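Local structure of oxalate--CoA ligase (5IE2) at residues A81-P85 / G164-L168; A293-R299 / A428-T432. The protein belongs to the ANL superfamily of AMP-binding enzymes, pairing a large N-terminal domain with a small C-terminal one, and binds ATP. One frame throughout, in Å; residues are numbered along the deposited sequence.

Interaction 1. Residues A81-P85 / G164-L168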
loop_
_atom_site.group_PDB
_atom_site.type_symbol
_atom_site.label_atom_id
_atom_site.label_comp_id
_atom_site.label_asym_id
_atom_site.label_seq_id
_atom_site.Cartn_x
_atom_site.Cartn_y
_atom_site.Cartn_z
ATOM N N ALA A 81 1.527 -8.319 20.842
ATOM C CA ALA A 81 2.783 -7.722 20.459
ATOM C C ALA A 81 2.579 -6.913 19.199
ATOM O O ALA A 81 1.510 -6.961 18.586
ATOM C CB ALA A 81 3.856 -8.834 20.248
ATOM N N THR A 82 3.617 -6.171 18.812
ATOM C CA THR A 82 3.560 -5.287 17.645
ATOM C C THR A 82 4.376 -5.915 16.516
ATOM O O THR A 82 5.550 -6.197 16.746
ATOM C CB THR A 82 4.144 -3.872 17.988
ATOM O OG1 THR A 82 3.340 -3.278 19.033
ATOM C CG2 THR A 82 4.085 -2.945 16.761
ATOM N N ALA A 83 3.771 -6.116 15.337
ATOM C CA ALA A 83 4.496 -6.674 14.170
ATOM C C ALA A 83 5.244 -5.567 13.432
ATOM O O ALA A 83 4.635 -4.532 13.162
ATOM C CB ALA A 83 3.535 -7.345 13.249
ATOM N N ALA A 84 6.531 -5.788 13.098
ATOM C CA ALA A 84 7.328 -4.839 12.333
ATOM C C ALA A 84 7.822 -5.576 11.065
ATOM O O ALA A 84 8.941 -6.113 11.056
ATOM C CB ALA A 84 8.506 -4.326 13.181
ATOM N N PRO A 85 6.989 -5.612 10.033
ATOM C CA PRO A 85 7.383 -6.254 8.752
ATOM C C PRO A 85 8.472 -5.409 8.083
ATOM O O PRO A 85 8.403 -4.175 8.079
ATOM C CB PRO A 85 6.091 -6.268 7.946
ATOM C CG PRO A 85 5.123 -5.369 8.666
ATOM C CD PRO A 85 5.594 -5.121 10.032
ATOM N N GLY A 164 -0.504 -1.738 20.710
ATOM C CA GLY A 164 0.197 -1.580 19.432
ATOM C C GLY A 164 0.049 -2.871 18.643
ATOM O O GLY A 164 -0.018 -3.945 19.215
ATOM N N ALA A 165 -0.002 -2.771 17.312
ATOM C CA ALA A 165 -0.141 -3.960 16.508
ATOM C C ALA A 165 0.799 -3.951 15.308
ATOM O O ALA A 165 1.215 -5.016 14.848
ATOM C CB ALA A 165 -1.638 -4.088 16.006
ATOM N N LEU A 166 1.103 -2.761 14.773
ATOM C CA LEU A 166 1.848 -2.704 13.489
ATOM C C LEU A 166 2.768 -1.506 13.581
ATOM O O LEU A 166 2.365 -0.466 14.107
ATOM C CB LEU A 166 0.878 -2.595 12.318
ATOM C CG LEU A 166 1.485 -2.297 10.950
ATOM C CD1 LEU A 166 2.452 -3.431 10.627
ATOM C CD2 LEU A 166 0.389 -2.189 9.888
ATOM N N PHE A 167 4.019 -1.674 13.186
ATOM C CA PHE A 167 4.952 -0.561 13.193
ATOM C C PHE A 167 5.604 -0.580 11.819
ATOM O O PHE A 167 6.118 -1.626 11.437
ATOM C CB PHE A 167 6.018 -0.707 14.282
ATOM C CG PHE A 167 7.013 0.433 14.296
ATOM C CD1 PHE A 167 6.687 1.638 14.886
ATOM C CD2 PHE A 167 8.265 0.296 13.710
ATOM C CE1 PHE A 167 7.606 2.708 14.893
ATOM C CE2 PHE A 167 9.211 1.368 13.724
ATOM C CZ PHE A 167 8.886 2.536 14.320
ATOM N N LEU A 168 5.549 0.559 11.118
ATOM C CA LEU A 168 6.036 0.738 9.729
ATOM C C LEU A 168 6.785 2.052 9.641
ATOM O O LEU A 168 6.643 2.912 10.513
ATOM C CB LEU A 168 4.871 0.778 8.715
ATOM C CG LEU A 168 4.110 -0.517 8.611
ATOM C CD1 LEU A 168 2.868 -0.337 7.785
ATOM C CD2 LEU A 168 5.044 -1.540 7.995
HETATM O O HOH W 1 1.676 -4.436 21.313
HETATM O O HOH W 2 8.542 -2.190 10.155
#

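Interaction 2. Residues A293-R299 / A428-T432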
loop_
_atom_site.group_PDB
_atom_site.type_symbol
_atom_site.label_atom_id
_atom_site.label_comp_id
_atom_site.label_asym_id
_atom_site.label_seq_id
_atom_site.Cartn_x
_atom_site.Cartn_y
_atom_site.Cartn_z
ATOM N N ALA A 293 -3.356 7.902 -13.901
ATOM C CA ALA A 293 -3.720 8.788 -14.983
ATOM C C ALA A 293 -5.030 8.310 -15.601
ATOM O O ALA A 293 -5.243 7.087 -15.738
ATOM C CB ALA A 293 -2.587 8.830 -16.048
ATOM N N PRO A 294 -5.905 9.251 -16.005
ATOM C CA PRO A 294 -7.158 8.854 -16.669
ATOM C C PRO A 294 -6.954 7.897 -17.853
ATOM O O PRO A 294 -7.781 6.997 -18.100
ATOM C CB PRO A 294 -7.732 10.187 -17.140
ATOM C CG PRO A 294 -7.303 11.146 -15.978
ATOM C CD PRO A 294 -5.901 10.691 -15.634
ATOM N N VAL A 295 -5.852 8.058 -18.567
ATOM C CA VAL A 295 -5.657 7.176 -19.741
ATOM C C VAL A 295 -5.381 5.724 -19.283
ATOM O O VAL A 295 -5.841 4.743 -19.917
ATOM C CB VAL A 295 -4.553 7.723 -20.639
ATOM C CG1 VAL A 295 -3.172 7.595 -19.984
ATOM C CG2 VAL A 295 -4.583 7.007 -22.026
ATOM N N ILE A 296 -4.700 5.546 -18.144
ATOM C CA ILE A 296 -4.515 4.189 -17.632
ATOM C C ILE A 296 -5.842 3.612 -17.136
ATOM O O ILE A 296 -6.134 2.424 -17.330
ATOM C CB ILE A 296 -3.471 4.130 -16.501
ATOM C CG1 ILE A 296 -2.135 4.755 -16.962
ATOM C CG2 ILE A 296 -3.319 2.674 -15.993
ATOM C CD1 ILE A 296 -1.618 4.120 -18.357
ATOM N N LEU A 297 -6.650 4.449 -16.484
ATOM C CA LEU A 297 -7.975 3.991 -16.063
ATOM C C LEU A 297 -8.769 3.468 -17.291
ATOM O O LEU A 297 -9.320 2.328 -17.261
ATOM C CB LEU A 297 -8.731 5.144 -15.345
ATOM C CG LEU A 297 -10.105 4.781 -14.756
ATOM C CD1 LEU A 297 -10.416 5.723 -13.555
ATOM C CD2 LEU A 297 -11.238 4.891 -15.764
ATOM N N SER A 298 -8.822 4.285 -18.356
ATOM C CA SER A 298 -9.505 3.900 -19.609
ATOM C C SER A 298 -8.982 2.608 -20.144
ATOM O O SER A 298 -9.755 1.724 -20.574
ATOM C CB SER A 298 -9.310 4.970 -20.704
ATOM O OG SER A 298 -10.025 6.101 -20.312
ATOM N N ARG A 299 -7.666 2.516 -20.214
ATOM C CA ARG A 299 -7.077 1.287 -20.770
ATOM C C ARG A 299 -7.446 0.053 -19.962
ATOM O O ARG A 299 -7.684 -1.008 -20.537
ATOM C CB ARG A 299 -5.558 1.396 -20.863
ATOM C CG ARG A 299 -5.115 2.362 -21.952
ATOM C CD ARG A 299 -3.612 2.581 -21.959
ATOM N NE ARG A 299 -3.268 3.693 -22.899
ATOM C CZ ARG A 299 -2.086 4.296 -22.938
ATOM N NH1 ARG A 299 -1.112 3.857 -22.160
ATOM N NH2 ARG A 299 -1.885 5.344 -23.740
ATOM N N ALA A 428 0.045 12.804 -16.343
ATOM C CA ALA A 428 -1.144 12.258 -16.988
ATOM C C ALA A 428 -1.106 12.608 -18.484
ATOM O O ALA A 428 -1.489 11.802 -19.329
ATOM C CB ALA A 428 -2.418 12.799 -16.336
ATOM N N VAL A 429 -0.659 13.811 -18.803
ATOM C CA VAL A 429 -0.565 14.134 -20.249
ATOM C C VAL A 429 0.521 13.300 -20.947
ATOM O O VAL A 429 0.316 12.797 -22.061
ATOM C CB VAL A 429 -0.319 15.660 -20.473
ATOM C CG1 VAL A 429 0.208 15.954 -21.910
ATOM C CG2 VAL A 429 -1.615 16.496 -20.160
ATOM N N LEU A 430 1.676 13.147 -20.323
ATOM C CA LEU A 430 2.778 12.394 -20.970
ATOM C C LEU A 430 2.349 10.997 -21.326
ATOM O O LEU A 430 2.681 10.476 -22.399
ATOM C CB LEU A 430 3.972 12.302 -20.045
ATOM C CG LEU A 430 4.604 13.667 -19.807
ATOM C CD1 LEU A 430 5.690 13.561 -18.706
ATOM C CD2 LEU A 430 5.150 14.166 -21.152
ATOM N N LEU A 431 1.622 10.361 -20.409
ATOM C CA LEU A 431 1.193 8.985 -20.680
ATOM C C LEU A 431 0.190 8.837 -21.845
ATOM O O LEU A 431 -0.084 7.705 -22.276
ATOM C CB LEU A 431 0.551 8.381 -19.410
ATOM C CG LEU A 431 1.546 8.124 -18.282
ATOM C CD1 LEU A 431 0.857 7.458 -17.061
ATOM C CD2 LEU A 431 2.713 7.250 -18.742
ATOM N N THR A 432 -0.402 9.941 -22.306
ATOM C CA THR A 432 -1.324 9.847 -23.452
ATOM C C THR A 432 -0.585 9.932 -24.787
ATOM O O THR A 432 -1.205 9.743 -25.834
ATOM C CB THR A 432 -2.432 10.924 -23.455
ATOM O OG1 THR A 432 -1.883 12.216 -23.710
ATOM C CG2 THR A 432 -3.160 10.977 -22.116
HETATM O O HOH W 3 -4.273 10.625 -18.793
HETATM O O HOH W 4 1.360 5.329 -21.727
HETATM O O HOH W 5 -3.559 7.460 -25.628
#

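Interaction 1. Residues A81-P85 / G164-L168
A parallel beta bridge between A83 and L166 joins two sheets of the N-terminal domain: strand 82-85 is an outermost strand of one, and strand 164-169 pairs with strand 179-183 in the other, where A165 and L166 together face L182, a classic beta bulge. Both bridge bonds belong to A83. Its N lies 2.8 Å from A165 O, at an N-H...O angle of 163°, and its O accepts from F167 N at 2.9 Å. On one face, T82 reaches across with its two branches divided between tasks. With chi1 at -62°, CG2 stands anti to the backbone N and rests on the facing main chain, 3.6 Å from L166 N, touching F167 CB as well. The hydroxyl turns the other way and gives its proton to a water that in turn donates to G164 O, so a single molecule closes this end of the strand pair. A second water, at the far end, donates to both P85 O and F167 O. The other face is apolar: L166 and L168 meet P85 there, F73 of helix 67-78 touches both A83 and L166, and helix 215-227 covers the two leucines. The side chains of L166 and L168 each run at about a right angle to that of P85, L166 CD1 lying 3.6 Å from P85 CD and L168 CD2 3.9 Å from P85 CG.

Interaction 2. Residues A293-R299 / A428-T432
L431 O is met from the R299 side in two ways, directly and through water. R299 NH2 reaches it in a weak hydrogen bond of 3.3 Å, bent to 129° at the hydrogen and oblique to the guanidinium plane. A water in that plane, at the guanidinium edge, accepts from R299 NH1 and lies 2.8 Å from L431 O, to which it can donate. A second water, also in the plane at the edge but more loosely held, ties R299 NH2 to T432 O. The arginine gets there by an extended chain from CG to NE, and its NH1 also lies near R460 NH2, a like charge; the nearby carbonyl may ease this. Beside these polar contacts the surfaces are apolar. The side chain of L431 points into the start of helix 294-304: its CB lies 3.8 Å from V295 CG1, and its CD1 is 3.8 Å from A293 CB, with I296 CG1 also touching CD1. V295 has a chi1 of 70°, which tucks CG1 between its backbone N and carbonyl carbon and presents it to L431, while its CB meets T432 CG2. The rotation of T432 is fixed by OG1, which donates to V429 O at 2.8 Å, on a lone pair in the carbonyl plane. A293, the N-cap residue, sets its CB 3.8 Å from A428 CA, and a third water bridges V295 N to A428 O. Apolar side chains and bridging waters here join the N-terminal AMP-binding domain to the C-terminal domain, the two-domain build characteristic of ANL enzymes.

In the fold
The two contacts exemplify different scales of assembly: interaction 1 joins sheets within one domain, whereas interaction 2 joins one domain to the next. They lie on opposite sides of the chain's centre, their own centres 36 Å apart and their nearest atoms about 24 Å apart, so neither touches the other. Nor does either meet the bound ATP through the side chains that lie toward it: that of L168 is about 8 Å from the ATP, and about 11 Å from the magnesium ion, while that of A293 is about 10 Å from the ATP. Strand 164-169 and the N-cap of helix 294-304 thus come within a short distance of the nucleotide without touching it at these residues.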